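Local structure of alcohol dehydrogenase (Thermus thermophilus, 2EIH) at residues Asn217-Arg229 / Leu246-Gly258. The protein binds zinc and probably acts as an NAD-dependent oxidoreductase of the medium-chain dehydrogenase/reductase superfamily, interconverting alcohols and carbonyl compounds. Sequence-based numbering, arbitrary orientation.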
ATOM      1  N   ASN A 217      -6.631 -27.872  19.652  1.00 47.60           N
ATOM      2  CA  ASN A 217      -7.506 -27.757  20.810  1.00 50.35           C
ATOM      3  C   ASN A 217      -6.808 -26.951  21.898  1.00 52.60           C
ATOM      4  O   ASN A 217      -5.798 -27.386  22.445  1.00 52.30           O
ATOM      5  CB  ASN A 217      -7.851 -29.147  21.342  1.00 49.77           C
ATOM      6  CG  ASN A 217      -8.929 -29.110  22.402  1.00 49.06           C
ATOM      7  OD1 ASN A 217      -8.908 -28.266  23.292  1.00 47.59           O
ATOM      8  ND2 ASN A 217      -9.874 -30.036  22.317  1.00 49.89           N
ATOM      9  N   TYR A 218      -7.350 -25.784  22.223  1.00 56.74           N
ATOM     10  CA  TYR A 218      -6.731 -24.942  23.235  1.00 61.19           C
ATOM     11  C   TYR A 218      -7.089 -25.301  24.668  1.00 63.77           C
ATOM     12  O   TYR A 218      -6.859 -24.514  25.584  1.00 64.14           O
ATOM     13  CB  TYR A 218      -7.049 -23.470  22.961  1.00 62.06           C
ATOM     14  CG  TYR A 218      -8.515 -23.153  22.790  1.00 62.54           C
ATOM     15  CD1 TYR A 218      -9.401 -23.255  23.857  1.00 63.30           C
ATOM     16  CD2 TYR A 218      -9.013 -22.721  21.565  1.00 63.33           C
ATOM     17  CE1 TYR A 218     -10.747 -22.925  23.707  1.00 63.83           C
ATOM     18  CE2 TYR A 218     -10.355 -22.391  21.406  1.00 63.81           C
ATOM     19  CZ  TYR A 218     -11.216 -22.495  22.482  1.00 63.38           C
ATOM     20  OH  TYR A 218     -12.541 -22.161  22.326  1.00 63.69           O
ATOM     21  N   THR A 219      -7.645 -26.492  24.863  1.00 68.03           N
ATOM     22  CA  THR A 219      -8.010 -26.950  26.202  1.00 71.61           C
ATOM     23  C   THR A 219      -6.753 -27.487  26.884  1.00 73.67           C
ATOM     24  O   THR A 219      -6.740 -27.712  28.092  1.00 74.64           O
ATOM     25  CB  THR A 219      -9.042 -28.086  26.160  1.00 71.35           C
ATOM     26  OG1 THR A 219      -9.653 -28.217  27.445  1.00 74.10           O
ATOM     27  CG2 THR A 219      -8.367 -29.409  25.812  1.00 71.59           C
ATOM     28  N   HIS A 220      -5.709 -27.705  26.090  1.00 75.92           N
ATOM     29  CA  HIS A 220      -4.438 -28.209  26.591  1.00 77.79           C
ATOM     30  C   HIS A 220      -3.535 -27.006  26.888  1.00 78.23           C
ATOM     31  O   HIS A 220      -3.534 -26.029  26.141  1.00 78.30           O
ATOM     32  CB  HIS A 220      -3.800 -29.122  25.544  1.00 79.37           C
ATOM     33  CG  HIS A 220      -2.542 -29.790  26.010  1.00 81.65           C
ATOM     34  ND1 HIS A 220      -1.380 -29.097  26.267  1.00 82.11           N
ATOM     35  CD2 HIS A 220      -2.269 -31.090  26.275  1.00 82.95           C
ATOM     36  CE1 HIS A 220      -0.445 -29.938  26.671  1.00 82.89           C
ATOM     37  NE2 HIS A 220      -0.958 -31.155  26.684  1.00 83.54           N
ATOM     38  N   PRO A 221      -2.754 -27.064  27.980  1.00 78.30           N
ATOM     39  CA  PRO A 221      -1.862 -25.959  28.353  1.00 77.70           C
ATOM     40  C   PRO A 221      -0.706 -25.687  27.389  1.00 76.58           C
ATOM     41  O   PRO A 221       0.055 -24.736  27.584  1.00 77.37           O
ATOM     42  CB  PRO A 221      -1.373 -26.374  29.736  1.00 78.05           C
ATOM     43  CG  PRO A 221      -1.300 -27.862  29.618  1.00 78.21           C
ATOM     44  CD  PRO A 221      -2.614 -28.184  28.929  1.00 78.72           C
ATOM     45  N   ASP A 222      -0.578 -26.510  26.350  1.00 74.10           N
ATOM     46  CA  ASP A 222       0.504 -26.355  25.379  1.00 71.70           C
ATOM     47  C   ASP A 222       0.032 -26.325  23.931  1.00 69.02           C
ATOM     48  O   ASP A 222       0.773 -26.717  23.030  1.00 68.75           O
ATOM     49  CB  ASP A 222       1.523 -27.486  25.548  1.00 73.45           C
ATOM     50  CG  ASP A 222       2.393 -27.313  26.781  1.00 75.76           C
ATOM     51  OD1 ASP A 222       3.173 -26.335  26.820  1.00 76.88           O
ATOM     52  OD2 ASP A 222       2.295 -28.149  27.710  1.00 75.64           O
ATOM     53  N   TRP A 223      -1.192 -25.855  23.704  1.00 65.42           N
ATOM     54  CA  TRP A 223      -1.728 -25.789  22.352  1.00 61.12           C
ATOM     55  C   TRP A 223      -0.922 -24.858  21.437  1.00 58.64           C
ATOM     56  O   TRP A 223      -0.827 -25.095  20.230  1.00 57.84           O
ATOM     57  CB  TRP A 223      -3.204 -25.371  22.375  1.00 59.61           C
ATOM     58  CG  TRP A 223      -3.460 -23.985  22.866  1.00 58.16           C
ATOM     59  CD1 TRP A 223      -3.696 -23.591  24.158  1.00 57.98           C
ATOM     60  CD2 TRP A 223      -3.499 -22.801  22.074  1.00 57.35           C
ATOM     61  NE1 TRP A 223      -3.883 -22.236  24.213  1.00 56.45           N
ATOM     62  CE2 TRP A 223      -3.763 -21.722  22.948  1.00 57.05           C
ATOM     63  CE3 TRP A 223      -3.334 -22.540  20.709  1.00 55.97           C
ATOM     64  CZ2 TRP A 223      -3.866 -20.399  22.494  1.00 56.75           C
ATOM     65  CZ3 TRP A 223      -3.438 -21.231  20.261  1.00 56.20           C
ATOM     66  CH2 TRP A 223      -3.698 -20.178  21.150  1.00 55.77           C
ATOM     67  N   PRO A 224      -0.325 -23.791  21.997  1.00 56.56           N
ATOM     68  CA  PRO A 224       0.455 -22.894  21.141  1.00 54.61           C
ATOM     69  C   PRO A 224       1.566 -23.669  20.441  1.00 53.08           C
ATOM     70  O   PRO A 224       1.955 -23.345  19.323  1.00 52.49           O
ATOM     71  CB  PRO A 224       1.004 -21.868  22.131  1.00 54.58           C
ATOM     72  CG  PRO A 224      -0.053 -21.828  23.192  1.00 55.22           C
ATOM     73  CD  PRO A 224      -0.353 -23.288  23.382  1.00 55.90           C
ATOM     74  N   LYS A 225       2.056 -24.704  21.116  1.00 52.47           N
ATOM     75  CA  LYS A 225       3.127 -25.544  20.602  1.00 50.73           C
ATOM     76  C   LYS A 225       2.681 -26.344  19.396  1.00 49.71           C
ATOM     77  O   LYS A 225       3.484 -26.655  18.514  1.00 47.46           O
ATOM     78  CB  LYS A 225       3.614 -26.494  21.693  1.00 53.08           C
ATOM     79  CG  LYS A 225       4.296 -25.786  22.855  1.00 55.77           C
ATOM     80  CD  LYS A 225       4.619 -26.747  23.992  1.00 57.64           C
ATOM     81  CE  LYS A 225       5.478 -26.074  25.054  1.00 59.16           C
ATOM     82  NZ  LYS A 225       6.803 -25.630  24.514  1.00 60.81           N
ATOM     83  N   GLU A 226       1.399 -26.687  19.356  1.00 49.32           N
ATOM     84  CA  GLU A 226       0.885 -27.443  18.227  1.00 50.58           C
ATOM     85  C   GLU A 226       0.802 -26.564  16.987  1.00 50.15           C
ATOM     86  O   GLU A 226       1.080 -27.016  15.873  1.00 50.50           O
ATOM     87  CB  GLU A 226      -0.481 -28.051  18.555  1.00 51.42           C
ATOM     88  CG  GLU A 226      -0.371 -29.473  19.056  1.00 53.72           C
ATOM     89  CD  GLU A 226       0.333 -30.375  18.050  1.00 54.76           C
ATOM     90  OE1 GLU A 226      -0.239 -30.621  16.967  1.00 55.93           O
ATOM     91  OE2 GLU A 226       1.464 -30.822  18.332  1.00 53.54           O
ATOM     92  N   VAL A 227       0.431 -25.305  17.176  1.00 48.85           N
ATOM     93  CA  VAL A 227       0.340 -24.393  16.049  1.00 49.10           C
ATOM     94  C   VAL A 227       1.740 -24.233  15.464  1.00 48.57           C
ATOM     95  O   VAL A 227       1.919 -24.271  14.253  1.00 48.44           O
ATOM     96  CB  VAL A 227      -0.227 -23.024  16.486  1.00 49.11           C
ATOM     97  CG1 VAL A 227      -0.363 -22.103  15.289  1.00 48.25           C
ATOM     98  CG2 VAL A 227      -1.582 -23.219  17.149  1.00 49.17           C
ATOM     99  N   ARG A 228       2.735 -24.073  16.328  1.00 48.94           N
ATOM    100  CA  ARG A 228       4.109 -23.931  15.871  1.00 49.87           C
ATOM    101  C   ARG A 228       4.507 -25.181  15.086  1.00 49.43           C
ATOM    102  O   ARG A 228       5.045 -25.092  13.980  1.00 49.75           O
ATOM    103  CB  ARG A 228       5.050 -23.767  17.066  1.00 52.82           C
ATOM    104  CG  ARG A 228       4.661 -22.661  18.037  1.00 56.87           C
ATOM    105  CD  ARG A 228       5.022 -21.284  17.518  1.00 60.38           C
ATOM    106  NE  ARG A 228       6.466 -21.112  17.392  1.00 63.71           N
ATOM    107  CZ  ARG A 228       7.064 -19.935  17.222  1.00 65.30           C
ATOM    108  NH1 ARG A 228       8.385 -19.872  17.118  1.00 66.07           N
ATOM    109  NH2 ARG A 228       6.346 -18.818  17.173  1.00 64.19           N
ATOM    110  N   ARG A 229       4.237 -26.348  15.665  1.00 49.34           N
ATOM    111  CA  ARG A 229       4.561 -27.630  15.033  1.00 47.13           C
ATOM    112  C   ARG A 229       3.860 -27.776  13.683  1.00 45.80           C
ATOM    113  O   ARG A 229       4.402 -28.368  12.748  1.00 44.66           O
ATOM    114  CB  ARG A 229       4.138 -28.787  15.951  1.00 47.57           C
ATOM    115  CG  ARG A 229       4.615 -30.169  15.507  1.00 48.30           C
ATOM    116  CD  ARG A 229       3.952 -31.277  16.324  1.00 49.49           C
ATOM    117  NE  ARG A 229       2.622 -31.616  15.813  1.00 48.67           N
ATOM    118  CZ  ARG A 229       2.408 -32.144  14.612  1.00 50.17           C
ATOM    119  NH1 ARG A 229       3.436 -32.396  13.802  1.00 50.37           N
ATOM    120  NH2 ARG A 229       1.173 -32.418  14.215  1.00 48.74           N
ATOM    121  N   LEU A 246      -7.264 -13.816  27.485  1.00 82.11           N
ATOM    122  CA  LEU A 246      -7.361 -15.110  28.139  1.00 81.84           C
ATOM    123  C   LEU A 246      -6.368 -16.076  27.526  1.00 81.01           C
ATOM    124  O   LEU A 246      -5.601 -16.726  28.240  1.00 81.60           O
ATOM    125  CB  LEU A 246      -8.779 -15.666  28.022  1.00 83.09           C
ATOM    126  CG  LEU A 246      -9.006 -17.080  28.583  1.00 83.99           C
ATOM    127  CD1 LEU A 246      -8.419 -17.215  29.982  1.00 83.88           C
ATOM    128  CD2 LEU A 246     -10.497 -17.364  28.600  1.00 84.21           C
ATOM    129  N   TYR A 247      -6.378 -16.170  26.202  1.00 79.18           N
ATOM    130  CA  TYR A 247      -5.451 -17.054  25.513  1.00 76.95           C
ATOM    131  C   TYR A 247      -4.437 -16.200  24.776  1.00 74.22           C
ATOM    132  O   TYR A 247      -3.520 -16.717  24.146  1.00 73.26           O
ATOM    133  CB  TYR A 247      -6.188 -17.939  24.505  1.00 79.12           C
ATOM    134  CG  TYR A 247      -7.469 -18.557  25.018  1.00 81.33           C
ATOM    135  CD1 TYR A 247      -8.663 -17.833  25.018  1.00 82.22           C
ATOM    136  CD2 TYR A 247      -7.491 -19.871  25.499  1.00 82.41           C
ATOM    137  CE1 TYR A 247      -9.849 -18.402  25.480  1.00 82.57           C
ATOM    138  CE2 TYR A 247      -8.671 -20.446  25.966  1.00 82.65           C
ATOM    139  CZ  TYR A 247      -9.845 -19.706  25.951  1.00 82.91           C
ATOM    140  OH  TYR A 247     -11.015 -20.269  26.409  1.00 83.47           O
ATOM    141  N   PHE A 248      -4.604 -14.886  24.869  1.00 71.85           N
ATOM    142  CA  PHE A 248      -3.721 -13.958  24.180  1.00 69.65           C
ATOM    143  C   PHE A 248      -2.252 -14.284  24.364  1.00 66.75           C
ATOM    144  O   PHE A 248      -1.447 -14.084  23.460  1.00 66.35           O
ATOM    145  CB  PHE A 248      -3.986 -12.527  24.640  1.00 71.35           C
ATOM    146  CG  PHE A 248      -3.390 -11.484  23.735  1.00 72.40           C
ATOM    147  CD1 PHE A 248      -3.698 -11.467  22.376  1.00 72.77           C
ATOM    148  CD2 PHE A 248      -2.535 -10.510  24.239  1.00 72.89           C
ATOM    149  CE1 PHE A 248      -3.166 -10.497  21.535  1.00 73.25           C
ATOM    150  CE2 PHE A 248      -1.997  -9.534  23.406  1.00 73.03           C
ATOM    151  CZ  PHE A 248      -2.314  -9.527  22.050  1.00 73.45           C
ATOM    152  N   GLU A 249      -1.898 -14.778  25.540  1.00 63.62           N
ATOM    153  CA  GLU A 249      -0.516 -15.126  25.798  1.00 60.97           C
ATOM    154  C   GLU A 249      -0.148 -16.309  24.910  1.00 58.63           C
ATOM    155  O   GLU A 249       0.978 -16.408  24.415  1.00 58.06           O
ATOM    156  CB  GLU A 249      -0.342 -15.500  27.260  1.00 62.19           C
ATOM    157  CG  GLU A 249       1.091 -15.742  27.663  1.00 64.31           C
ATOM    158  CD  GLU A 249       1.193 -16.295  29.063  1.00 65.72           C
ATOM    159  OE1 GLU A 249       0.744 -17.446  29.273  1.00 65.26           O
ATOM    160  OE2 GLU A 249       1.714 -15.578  29.947  1.00 65.30           O
ATOM    161  N   GLY A 250      -1.110 -17.206  24.716  1.00 56.48           N
ATOM    162  CA  GLY A 250      -0.887 -18.376  23.887  1.00 52.75           C
ATOM    163  C   GLY A 250      -0.813 -17.996  22.423  1.00 50.92           C
ATOM    164  O   GLY A 250      -0.048 -18.580  21.654  1.00 50.03           O
ATOM    165  N   VAL A 251      -1.619 -17.010  22.037  1.00 49.39           N
ATOM    166  CA  VAL A 251      -1.644 -16.532  20.662  1.00 47.35           C
ATOM    167  C   VAL A 251      -0.295 -15.915  20.337  1.00 47.45           C
ATOM    168  O   VAL A 251       0.338 -16.270  19.343  1.00 47.06           O
ATOM    169  CB  VAL A 251      -2.727 -15.464  20.466  1.00 46.76           C
ATOM    170  CG1 VAL A 251      -2.679 -14.935  19.044  1.00 47.84           C
ATOM    171  CG2 VAL A 251      -4.091 -16.048  20.771  1.00 47.10           C
ATOM    172  N   ILE A 252       0.141 -14.989  21.187  1.00 47.09           N
ATOM    173  CA  ILE A 252       1.421 -14.321  21.000  1.00 47.23           C
ATOM    174  C   ILE A 252       2.544 -15.337  20.862  1.00 46.84           C
ATOM    175  O   ILE A 252       3.501 -15.132  20.113  1.00 45.82           O
ATOM    176  CB  ILE A 252       1.734 -13.403  22.175  1.00 47.55           C
ATOM    177  CG1 ILE A 252       0.748 -12.240  22.183  1.00 49.88           C
ATOM    178  CG2 ILE A 252       3.168 -12.900  22.073  1.00 49.04           C
ATOM    179  CD1 ILE A 252       1.020 -11.227  23.273  1.00 53.20           C
ATOM    180  N   LYS A 253       2.402 -16.440  21.583  1.00 46.61           N
ATOM    181  CA  LYS A 253       3.386 -17.504  21.564  1.00 46.67           C
ATOM    182  C   LYS A 253       3.307 -18.254  20.229  1.00 46.14           C
ATOM    183  O   LYS A 253       4.323 -18.691  19.671  1.00 45.57           O
ATOM    184  CB  LYS A 253       3.117 -18.469  22.724  1.00 48.62           C
ATOM    185  CG  LYS A 253       4.365 -19.041  23.399  1.00 51.96           C
ATOM    186  CD  LYS A 253       4.997 -18.049  24.380  1.00 52.92           C
ATOM    187  CE  LYS A 253       4.160 -17.894  25.650  1.00 55.75           C
ATOM    188  NZ  LYS A 253       4.030 -19.182  26.398  1.00 56.20           N
ATOM    189  N   ALA A 254       2.090 -18.385  19.711  1.00 44.87           N
ATOM    190  CA  ALA A 254       1.851 -19.094  18.459  1.00 42.65           C
ATOM    191  C   ALA A 254       2.103 -18.247  17.221  1.00 41.30           C
ATOM    192  O   ALA A 254       2.125 -18.755  16.100  1.00 41.09           O
ATOM    193  CB  ALA A 254       0.422 -19.616  18.434  1.00 42.68           C
ATOM    194  N   THR A 255       2.305 -16.955  17.425  1.00 39.79           N
ATOM    195  CA  THR A 255       2.529 -16.050  16.312  1.00 38.21           C
ATOM    196  C   THR A 255       3.984 -16.053  15.857  1.00 37.59           C
ATOM    197  O   THR A 255       4.904 -15.924  16.663  1.00 38.24           O
ATOM    198  CB  THR A 255       2.104 -14.625  16.694  1.00 36.83           C
ATOM    199  OG1 THR A 255       0.757 -14.659  17.179  1.00 34.90           O
ATOM    200  CG2 THR A 255       2.178 -13.707  15.490  1.00 36.84           C
ATOM    201  N   ALA A 256       4.188 -16.205  14.555  1.00 38.60           N
ATOM    202  CA  ALA A 256       5.531 -16.217  14.000  1.00 39.37           C
ATOM    203  C   ALA A 256       6.121 -14.819  14.075  1.00 39.98           C
ATOM    204  O   ALA A 256       5.421 -13.854  14.373  1.00 41.16           O
ATOM    205  CB  ALA A 256       5.503 -16.695  12.557  1.00 38.72           C
ATOM    206  N   ASN A 257       7.417 -14.715  13.809  1.00 39.96           N
ATOM    207  CA  ASN A 257       8.086 -13.426  13.848  1.00 38.69           C
ATOM    208  C   ASN A 257       7.489 -12.486  12.795  1.00 37.39           C
ATOM    209  O   ASN A 257       7.105 -12.912  11.701  1.00 36.95           O
ATOM    210  CB  ASN A 257       9.585 -13.618  13.610  1.00 40.29           C
ATOM    211  CG  ASN A 257      10.259 -14.406  14.727  1.00 42.06           C
ATOM    212  OD1 ASN A 257      11.384 -14.874  14.574  1.00 45.93           O
ATOM    213  ND2 ASN A 257       9.578 -14.544  15.859  1.00 41.08           N
ATOM    214  N   GLY A 258       7.394 -11.208  13.146  1.00 35.88           N
ATOM    215  CA  GLY A 258       6.852 -10.218  12.231  1.00 34.51           C
ATOM    216  C   GLY A 258       5.410 -10.493  11.869  1.00 33.48           C
ATOM    217  O   GLY A 258       4.897  -9.977  10.876  1.00 32.76           O
TER
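Trp-223 and Pro-224 rest on the bare backbone of Gly-250 in helix 248-254. The six-membered ring of the indole comes to it with CH2, 3.8 Å from Gly-250 C, while Pro-224 CG comes to 3.6 Å from Gly-250 CA; the glycine, lacking a side chain, lets both rings lie directly against its main chain. Tyr-247 CB closes on Trp-223 CZ2, and Val-251 CG2 lies 4.2 Å from Trp-223 CH2. The indole is held between Pro-224 CD on one face and Tyr-218 CB on the other, both toward its rim. Farther out, the rings of Tyr-218 and Tyr-247 meet obliquely, planes at 54°, with CD1 of Tyr-218 3.6 Å from CE2 of Tyr-247. At the other end Ala-254 CB sits 4.0 Å from Val-227 CB. Arg-228, bent at chi2 (-77°) and chi3, curls over the end of helix 248-254, bringing NH2 3.2 Å from Lys-253 O and 3.3 Å from Thr-255 O, the latter at the guanidinium edge. Thr-255 OG1 donates a hydrogen bond back to Val-251 O, from above the carbonyl plane, where the helix ends. Beneath, Trp-223 and Val-227 pack on Val-216 of strand 214-217, outermost of the parallel sheet in this chain, and Val-251 on Val-239 of strand 236-241. Helices 223-229 and 248-254 run nearly parallel, 22° apart with axes 8.5 Å from each other, as neighbouring helices on one face of the parallel sheet in a Rossmann-fold nucleotide-binding domain.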